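Local coordinates for protein N2152 (PDB 5U22) that probably hydrolyses arabinose-containing glycosides, as a family 39 glycoside hydrolase of a rumen anaerobic fungus with a TIM barrel and a beta sandwich, at residues G76-I81 with L103-P108. Residues are numbered along the deposited sequence; the frame is centred on the assembly and turned at random.
Sequences GRQQPI and LADILP
Two loops that leave successive parallel strands of the TIM barrel meet here through polar groups, Q78 of the 76-81 loop docking on the backbone of the 3-10 turn 103-106 and the loop residues after it. Q78 reaches that backbone twice. Its N donates to D105 O at 3.0 Å, nearly straight at 165°, and its side-chain NE2 gives a second bond to L107 O at 2.9 Å. L107 O lies almost in the amide plane of Q78; NE2 also bonds G109 O, which fixes the rotation of the amide. CG, anti to the backbone N (chi1 179°), is laid against the D105 carboxylate, 3.5 Å from OD2, and the bend at chi2 then turns the amide so that NE2 meets the backbone. An alanine here would keep the main-chain bond but would probably leave L107 O and G109 O without their amide donor and thin the packing on the D105 carboxylate, where CB alone would remain. That carboxylate is itself held by the hydroxyls of Y45 and Y112. On the neighbouring R77, CD packs 3.4 Å from I106 O. A water bridges the pair, donating to I106 O and accepting a weak bond from NH1, whose salt bridge is to E123. P108 rests its ring on G76 O, with CD 3.5 Å away. These beta-to-alpha loops follow adjacent strands 66-70 and 98-102, on the face where TIM-barrel hydrolases carry their active site; a bound BTB about 5 Å from the Q78 side chain is consistent with a place beside the pocket. Helix 117-134 backs the turn through E123 against I106 and W120 against L107.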
ATOM      1  N   GLY A  76      20.955  -8.466 -17.673  1.00 17.27           N
ATOM      2  CA  GLY A  76      21.339  -7.072 -17.702  1.00 17.28           C
ATOM      3  C   GLY A  76      20.404  -6.133 -16.979  1.00 20.84           C
ATOM      4  O   GLY A  76      20.645  -4.917 -16.991  1.00 18.88           O
ATOM      5  N   ARG A  77      19.349  -6.650 -16.357  1.00 17.99           N
ATOM      6  CA  ARG A  77      18.361  -5.834 -15.682  1.00 16.52           C
ATOM      7  C   ARG A  77      18.647  -5.844 -14.183  1.00 16.91           C
ATOM      8  O   ARG A  77      19.589  -6.485 -13.706  1.00 14.82           O
ATOM      9  CB  ARG A  77      16.952  -6.340 -15.997  1.00 17.61           C
ATOM     10  CG  ARG A  77      16.697  -6.602 -17.473  1.00 15.31           C
ATOM     11  CD  ARG A  77      17.091  -5.445 -18.369  1.00 16.17           C
ATOM     12  NE  ARG A  77      16.532  -5.632 -19.705  1.00 19.73           N
ATOM     13  CZ  ARG A  77      16.560  -4.707 -20.659  1.00 21.26           C
ATOM     14  NH1 ARG A  77      17.120  -3.532 -20.429  1.00 20.93           N
ATOM     15  NH2 ARG A  77      16.010  -4.959 -21.836  1.00 22.91           N
ATOM     16  N   GLN A  78      17.829  -5.107 -13.428  1.00 16.18           N
ATOM     17  CA  GLN A  78      18.025  -5.063 -11.984  1.00 15.10           C
ATOM     18  C   GLN A  78      17.864  -6.441 -11.357  1.00 15.42           C
ATOM     19  O   GLN A  78      18.657  -6.832 -10.497  1.00 16.84           O
ATOM     20  CB  GLN A  78      17.046  -4.082 -11.340  1.00 17.37           C
ATOM     21  CG  GLN A  78      17.154  -3.977  -9.815  1.00 18.46           C
ATOM     22  CD  GLN A  78      18.422  -3.286  -9.319  1.00 20.07           C
ATOM     23  OE1 GLN A  78      18.758  -3.379  -8.144  1.00 17.60           O
ATOM     24  NE2 GLN A  78      19.113  -2.578 -10.201  1.00 17.41           N
ATOM     25  N   GLN A  79      16.839  -7.181 -11.754  1.00 16.62           N
ATOM     26  CA  GLN A  79      16.551  -8.483 -11.175  1.00 16.43           C
ATOM     27  C   GLN A  79      16.246  -9.495 -12.270  1.00 21.33           C
ATOM     28  O   GLN A  79      15.906  -9.124 -13.401  1.00 18.78           O
ATOM     29  CB  GLN A  79      15.363  -8.394 -10.203  1.00 14.79           C
ATOM     30  CG  GLN A  79      15.600  -7.488  -8.997  1.00 17.36           C
ATOM     31  CD  GLN A  79      16.673  -8.021  -8.051  1.00 22.13           C
ATOM     32  OE1 GLN A  79      17.036  -9.197  -8.106  1.00 22.69           O
ATOM     33  NE2 GLN A  79      17.168  -7.159  -7.169  1.00 22.64           N
ATOM     34  N   PRO A  80      16.355 -10.791 -11.962  1.00 18.78           N
ATOM     35  CA  PRO A  80      16.040 -11.817 -12.971  1.00 18.49           C
ATOM     36  C   PRO A  80      14.552 -11.996 -13.237  1.00 23.20           C
ATOM     37  O   PRO A  80      14.204 -12.657 -14.228  1.00 22.71           O
ATOM     38  CB  PRO A  80      16.637 -13.103 -12.369  1.00 19.45           C
ATOM     39  CG  PRO A  80      16.759 -12.826 -10.911  1.00 21.09           C
ATOM     40  CD  PRO A  80      17.027 -11.355 -10.778  1.00 16.62           C
ATOM     41  N   ILE A  81      13.671 -11.440 -12.397  1.00 18.24           N
ATOM     42  CA  ILE A  81      12.236 -11.716 -12.447  1.00 14.60           C
ATOM     43  C   ILE A  81      11.433 -10.422 -12.396  1.00 16.23           C
ATOM     44  O   ILE A  81      11.939  -9.358 -12.033  1.00 16.95           O
ATOM     45  CB  ILE A  81      11.777 -12.644 -11.291  1.00 14.75           C
ATOM     46  CG1 ILE A  81      11.664 -11.896  -9.955  1.00 18.68           C
ATOM     47  CG2 ILE A  81      12.655 -13.889 -11.178  1.00 18.14           C
ATOM     48  CD1 ILE A  81      12.955 -11.306  -9.391  1.00 17.55           C
ATOM     49  N   LEU A 103      10.541   2.022 -14.096  1.00 16.47           N
ATOM     50  CA  LEU A 103      11.496   2.093 -15.200  1.00 13.33           C
ATOM     51  C   LEU A 103      12.938   1.942 -14.728  1.00 16.29           C
ATOM     52  O   LEU A 103      13.779   1.458 -15.494  1.00 15.59           O
ATOM     53  CB  LEU A 103      11.333   3.422 -15.950  1.00 13.67           C
ATOM     54  CG  LEU A 103      10.016   3.632 -16.700  1.00 12.26           C
ATOM     55  CD1 LEU A 103       9.860   5.091 -17.142  1.00 16.19           C
ATOM     56  CD2 LEU A 103       9.967   2.717 -17.907  1.00 13.38           C
ATOM     57  N   ALA A 104      13.248   2.356 -13.490  1.00 18.60           N
ATOM     58  CA  ALA A 104      14.632   2.309 -13.019  1.00 17.98           C
ATOM     59  C   ALA A 104      15.217   0.911 -13.132  1.00 14.90           C
ATOM     60  O   ALA A 104      16.415   0.754 -13.392  1.00 16.85           O
ATOM     61  CB  ALA A 104      14.721   2.790 -11.566  1.00 16.27           C
ATOM     62  N   ASP A 105      14.395  -0.120 -12.961  1.00 17.02           N
ATOM     63  CA  ASP A 105      14.953  -1.467 -12.905  1.00 14.48           C
ATOM     64  C   ASP A 105      15.311  -2.020 -14.282  1.00 16.42           C
ATOM     65  O   ASP A 105      15.756  -3.169 -14.381  1.00 14.59           O
ATOM     66  CB  ASP A 105      14.000  -2.396 -12.157  1.00 16.77           C
ATOM     67  CG  ASP A 105      14.153  -2.270 -10.654  1.00 17.76           C
ATOM     68  OD1 ASP A 105      14.708  -1.241 -10.213  1.00 19.12           O
ATOM     69  OD2 ASP A 105      13.772  -3.205  -9.913  1.00 18.76           O
ATOM     70  N   ILE A 106      15.142  -1.228 -15.341  1.00 15.46           N
ATOM     71  CA  ILE A 106      15.854  -1.496 -16.589  1.00 15.97           C
ATOM     72  C   ILE A 106      17.340  -1.672 -16.322  1.00 16.36           C
ATOM     73  O   ILE A 106      18.020  -2.458 -17.001  1.00 19.09           O
ATOM     74  CB  ILE A 106      15.606  -0.355 -17.601  1.00 16.51           C
ATOM     75  CG1 ILE A 106      14.186  -0.420 -18.165  1.00 16.70           C
ATOM     76  CG2 ILE A 106      16.654  -0.379 -18.739  1.00 16.56           C
ATOM     77  CD1 ILE A 106      13.860   0.741 -19.062  1.00 17.50           C
ATOM     78  N   LEU A 107      17.862  -0.970 -15.342  1.00 15.75           N
ATOM     79  CA  LEU A 107      19.294  -0.847 -15.073  1.00 20.63           C
ATOM     80  C   LEU A 107      19.748  -1.800 -13.975  1.00 20.06           C
ATOM     81  O   LEU A 107      19.025  -2.008 -12.994  1.00 16.34           O
ATOM     82  CB  LEU A 107      19.640   0.581 -14.653  1.00 19.46           C
ATOM     83  CG  LEU A 107      19.260   1.654 -15.671  1.00 15.45           C
ATOM     84  CD1 LEU A 107      19.614   3.028 -15.104  1.00 16.28           C
ATOM     85  CD2 LEU A 107      19.953   1.402 -17.014  1.00 18.01           C
ATOM     86  N   PRO A 108      20.958  -2.342 -14.114  1.00 17.37           N
ATOM     87  CA  PRO A 108      21.512  -3.229 -13.091  1.00 19.41           C
ATOM     88  C   PRO A 108      22.264  -2.454 -12.018  1.00 18.25           C
ATOM     89  O   PRO A 108      22.662  -1.305 -12.206  1.00 18.40           O
ATOM     90  CB  PRO A 108      22.487  -4.090 -13.904  1.00 19.18           C
ATOM     91  CG  PRO A 108      23.080  -3.067 -14.862  1.00 20.86           C
ATOM     92  CD  PRO A 108      21.916  -2.132 -15.220  1.00 17.00           C
TER
HETATM   93  O   HOH W   1      19.464  -2.781 -19.235  1.00 25.41           O